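Local coordinates for protein trans-2-enoyl-CoA reductase [NADH] (Treponema denticola ATCC 35405, PDB 4GGO) that reduces the carbon-carbon double bond of trans-2-enoyl-CoA substrates such as crotonyl-CoA with NADH, a step of bacterial type II fatty acid synthesis, at residues S82-G87 with T116-A121; Y294-F299 with S367-A372. One frame throughout, in Å; residues are numbered along the deposited sequence.

Contact 1 (S82-G87 with T116-A121)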
# COMPACT_ATOMS: atom_id res chain seq x y z
N SER A 82 -12.10 -1.62 3.69
CA SER A 82 -11.00 -2.18 4.48
C SER A 82 -11.56 -3.03 5.61
O SER A 82 -12.72 -2.89 5.98
CB SER A 82 -10.10 -1.08 5.03
OG SER A 82 -10.80 -0.27 5.97
N PHE A 83 -10.72 -3.91 6.16
CA PHE A 83 -11.14 -4.79 7.24
C PHE A 83 -10.48 -4.38 8.55
O PHE A 83 -9.34 -4.76 8.82
CB PHE A 83 -10.80 -6.24 6.90
CG PHE A 83 -11.62 -7.26 7.65
CD1 PHE A 83 -12.64 -6.86 8.50
CD2 PHE A 83 -11.37 -8.61 7.50
CE1 PHE A 83 -13.39 -7.79 9.19
CE2 PHE A 83 -12.12 -9.55 8.19
CZ PHE A 83 -13.13 -9.14 9.03
N GLU A 84 -11.20 -3.62 9.37
CA GLU A 84 -10.64 -3.09 10.61
C GLU A 84 -11.28 -3.72 11.84
O GLU A 84 -12.28 -4.42 11.76
CB GLU A 84 -10.83 -1.58 10.66
CG GLU A 84 -10.35 -0.85 9.43
CD GLU A 84 -8.88 -1.07 9.16
OE1 GLU A 84 -8.10 -1.14 10.14
OE2 GLU A 84 -8.50 -1.19 7.98
N LYS A 85 -10.67 -3.45 12.99
CA LYS A 85 -11.27 -3.75 14.28
C LYS A 85 -11.60 -2.43 14.96
O LYS A 85 -10.72 -1.60 15.16
CB LYS A 85 -10.32 -4.59 15.15
CG LYS A 85 -10.19 -6.03 14.70
CD LYS A 85 -9.24 -6.83 15.58
CE LYS A 85 -7.79 -6.64 15.15
NZ LYS A 85 -6.86 -7.46 15.97
N ALA A 86 -12.88 -2.23 15.28
CA ALA A 86 -13.34 -0.98 15.87
C ALA A 86 -12.67 -0.71 17.21
O ALA A 86 -12.27 -1.63 17.92
CB ALA A 86 -14.85 -0.98 16.02
N GLY A 87 -12.54 0.57 17.56
CA GLY A 87 -11.80 0.99 18.73
C GLY A 87 -12.33 0.49 20.06
O GLY A 87 -11.64 -0.26 20.75
N THR A 116 -17.26 4.61 3.71
CA THR A 116 -16.33 3.54 4.02
C THR A 116 -17.07 2.28 4.43
O THR A 116 -17.87 2.29 5.36
CB THR A 116 -15.36 3.95 5.14
OG1 THR A 116 -14.67 5.15 4.78
CG2 THR A 116 -14.34 2.84 5.40
N ILE A 117 -16.80 1.19 3.72
CA ILE A 117 -17.38 -0.10 4.06
C ILE A 117 -16.36 -0.98 4.77
O ILE A 117 -15.34 -1.35 4.20
CB ILE A 117 -17.92 -0.83 2.81
CG1 ILE A 117 -19.05 -0.02 2.18
CG2 ILE A 117 -18.41 -2.23 3.18
CD1 ILE A 117 -19.70 -0.69 0.99
N ASP A 118 -16.64 -1.30 6.03
CA ASP A 118 -15.73 -2.07 6.85
C ASP A 118 -16.09 -3.56 6.83
O ASP A 118 -17.20 -3.94 7.21
CB ASP A 118 -15.74 -1.55 8.29
CG ASP A 118 -14.50 -1.95 9.07
OD1 ASP A 118 -13.94 -3.04 8.81
OD2 ASP A 118 -14.07 -1.17 9.95
N GLY A 119 -15.16 -4.38 6.37
CA GLY A 119 -15.38 -5.82 6.29
C GLY A 119 -14.39 -6.51 5.38
O GLY A 119 -13.52 -5.88 4.79
N ASP A 120 -14.53 -7.83 5.27
CA ASP A 120 -13.64 -8.64 4.44
C ASP A 120 -13.90 -8.41 2.96
O ASP A 120 -14.90 -8.88 2.42
CB ASP A 120 -13.79 -10.12 4.79
CG ASP A 120 -12.86 -11.01 3.99
OD1 ASP A 120 -11.83 -10.51 3.49
OD2 ASP A 120 -13.16 -12.22 3.86
N ALA A 121 -12.99 -7.70 2.30
CA ALA A 121 -13.13 -7.36 0.89
C ALA A 121 -13.07 -8.59 -0.02
O ALA A 121 -13.41 -8.52 -1.20
CB ALA A 121 -12.08 -6.35 0.47

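Contact 2 (Y294-F299 with S367-A372)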
# COMPACT_ATOMS: atom_id res chain seq x y z
N TYR A 294 18.20 -3.15 3.07
CA TYR A 294 18.07 -2.51 1.77
C TYR A 294 17.29 -1.21 1.86
O TYR A 294 17.73 -0.17 1.36
CB TYR A 294 17.38 -3.46 0.78
CG TYR A 294 16.93 -2.78 -0.49
CD1 TYR A 294 17.85 -2.34 -1.42
CD2 TYR A 294 15.58 -2.60 -0.76
CE1 TYR A 294 17.45 -1.71 -2.59
CE2 TYR A 294 15.16 -1.98 -1.92
CZ TYR A 294 16.10 -1.54 -2.83
OH TYR A 294 15.70 -0.92 -4.00
N LEU A 295 16.12 -1.26 2.51
CA LEU A 295 15.26 -0.09 2.66
C LEU A 295 15.95 1.03 3.44
O LEU A 295 15.87 2.20 3.05
CB LEU A 295 13.95 -0.46 3.35
CG LEU A 295 12.97 -1.30 2.54
CD1 LEU A 295 11.76 -1.66 3.37
CD2 LEU A 295 12.55 -0.56 1.28
N ALA A 296 16.62 0.68 4.53
CA ALA A 296 17.36 1.66 5.32
C ALA A 296 18.45 2.32 4.48
O ALA A 296 18.69 3.52 4.59
CB ALA A 296 17.96 1.00 6.55
N SER A 297 19.09 1.52 3.64
CA SER A 297 20.12 2.03 2.75
C SER A 297 19.50 2.84 1.61
O SER A 297 20.03 3.86 1.20
CB SER A 297 20.95 0.88 2.18
OG SER A 297 21.50 0.09 3.22
N LEU A 298 18.36 2.36 1.12
CA LEU A 298 17.64 3.03 0.04
C LEU A 298 17.15 4.40 0.48
O LEU A 298 17.29 5.38 -0.25
CB LEU A 298 16.45 2.18 -0.42
CG LEU A 298 15.67 2.71 -1.63
CD1 LEU A 298 16.50 2.60 -2.90
CD2 LEU A 298 14.34 1.98 -1.78
N PHE A 299 16.58 4.47 1.68
CA PHE A 299 16.10 5.73 2.24
C PHE A 299 17.25 6.72 2.35
O PHE A 299 17.11 7.90 2.03
CB PHE A 299 15.47 5.52 3.62
CG PHE A 299 14.20 4.70 3.60
CD1 PHE A 299 13.58 4.37 2.40
CD2 PHE A 299 13.62 4.28 4.78
CE1 PHE A 299 12.41 3.62 2.39
CE2 PHE A 299 12.45 3.54 4.78
CZ PHE A 299 11.85 3.21 3.58
N SER A 367 24.67 5.63 11.39
CA SER A 367 25.28 6.73 10.66
C SER A 367 25.26 6.51 9.14
O SER A 367 25.03 7.44 8.38
CB SER A 367 26.72 6.95 11.13
OG SER A 367 27.34 8.01 10.43
N LEU A 368 25.50 5.27 8.72
CA LEU A 368 25.59 4.94 7.30
C LEU A 368 24.22 4.84 6.62
O LEU A 368 24.08 5.17 5.45
CB LEU A 368 26.37 3.64 7.09
CG LEU A 368 27.76 3.76 6.47
CD1 LEU A 368 28.70 4.54 7.38
CD2 LEU A 368 28.32 2.38 6.16
N THR A 369 23.23 4.35 7.36
CA THR A 369 21.89 4.17 6.80
C THR A 369 20.85 5.01 7.53
O THR A 369 21.12 5.56 8.60
CB THR A 369 21.45 2.70 6.83
OG1 THR A 369 21.26 2.28 8.19
CG2 THR A 369 22.49 1.81 6.17
N ASP A 370 19.66 5.10 6.95
CA ASP A 370 18.59 5.88 7.55
C ASP A 370 17.74 5.01 8.47
O ASP A 370 16.56 4.78 8.20
CB ASP A 370 17.72 6.52 6.46
CG ASP A 370 16.76 7.55 7.02
OD1 ASP A 370 16.97 8.02 8.16
OD2 ASP A 370 15.79 7.91 6.31
N LEU A 371 18.34 4.54 9.55
CA LEU A 371 17.62 3.76 10.55
C LEU A 371 16.58 4.64 11.23
O LEU A 371 15.53 4.16 11.65
CB LEU A 371 18.58 3.17 11.58
CG LEU A 371 19.56 2.11 11.07
CD1 LEU A 371 20.37 1.53 12.22
CD2 LEU A 371 18.82 1.01 10.32
N ALA A 372 16.89 5.93 11.34
CA ALA A 372 15.96 6.90 11.91
C ALA A 372 14.70 7.01 11.07
O ALA A 372 13.59 7.01 11.59
CB ALA A 372 16.64 8.26 12.05

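Contact 1 (S82-G87 with T116-A121)
Ser82 and Asp118 pair side by side at the ends of two parallel strands. The backbone bonds come first. Ser82 N donates to Ile117 O at 3.3 Å, a rather long bond. Gly119 N returns a shorter one to Ser82 O, 2.9 Å away. The CA-H of Asp118 also points at Ser82 O.

Beyond the strand ends a side chain makes the next bond. Glu84 N gives its hydrogen to Asp118 OD1 over 2.9 Å, almost straight, at 176°. The oxygen is met on its syn side, a little out of the carboxylate plane. Asp118 CG lies anti to the backbone N (chi1 -160°), which swings the carboxylate across to the 82-87 segment. Its second oxygen, OD2, rests 3.3 Å from Glu84 CB.

These are the C-terminal ends of strands 77-82 and 114-118 in a Rossmann fold, where the cofactor binds. Phe83, Glu84, Asp120 and Ala121 all belong to the NAD(+) site. Glu84 is important for discriminating NADH from NADPH. An acid after the second strand commonly has this part in Rossmann enzymes, by binding the adenosine ribose.

The polar end of Glu84 turns away from Asp118. Its chain bends at chi2 (-59°), and OE2 bonds to Ser59 OG and weakly to Ser82 OG. OE1 bonds to Thr94 OG1. Ser82 OG has a further partner in Asn100. These bonds probably fix the carboxylate at the cofactor site.

The remaining contact is packing of a ring on backbone. Phe83 lays one face on the Gly119-Asp120 peptide, with Asp120 N 3.7 Å above the ring plane, over its centre. Phe83 CE2 touches Asp120 CB at 3.8 Å, while Asp118 OD1 lies at the ring edge.

Contact 2 (Y294-F299 with S367-A372)
Ala296 O, a carbonyl in the middle of a helix, accepts a hydrogen bond from outside that helix. The donor is Asp370 N, 3.0 Å away, with an angle of 164° at the hydrogen. Asp370 N stands above the carbonyl plane, 42° out of it, and so does not lie on a lone pair. Asp370 is the centre of an inverse gamma turn and the N-cap of the helix that follows. Its OD1 bonds to Gly373 N in that helix.

Side chains pack beside this bond. Thr369 turns its CB toward the helix, 3.6 Å from Ala296 O and 3.9 Å from Ala296 CB. Its methyl CG2 reaches Ser297 OG at 3.6 Å, a van der Waals touch. Ser297 OG bonds to Leu293 O one turn back in its helix, and Thr369 OG1 to Ala365 O in the helix it follows. Leu371 sends its CD2 branch back to Ala296 CB, also at 3.9 Å. The small alanine thus meets both Thr369 and Leu371.

Asp370 spans the other end of the contact. Its CG lies anti to the backbone N (chi1 -169°), which carries OD2 to 3.6 Å from Phe299 CB. OD2 also forms a salt bridge with Lys303, one turn further along the same helix as Phe299.

The contact sets helix 291-305 against the break between helices 365-368 and 371-380. Helix 347-359 packs on Ser297 and Leu298. Phe299 also touches Asp377 of helix 371-380, and its ring stacks edge-to-face with His308.

In the fold
From the N terminus, the chain forms strand 52-56 of the parallel sheet and then strand 77-82. It runs on through helix 95-110 to strand 114-118, where contact 1 closes the beta-alpha-beta crossover at one edge of the sheet. Strands 141-146, 227-233 and 270-276 follow, and 338-339 comes last. Helix 291-305 follows strand 270-276. After edge strand 338-339 and helix 347-359, contact 2 closes a second, longer loop. The two loops lie in series and neither nest nor cross. The centres of contact 1 and contact 2 are about 33 Å apart, on opposite sides of the chain's centre. Contact 1 joins the ends of strands 77-82 and 114-118; contact 2 joins helix 291-305 to the C-terminal helices.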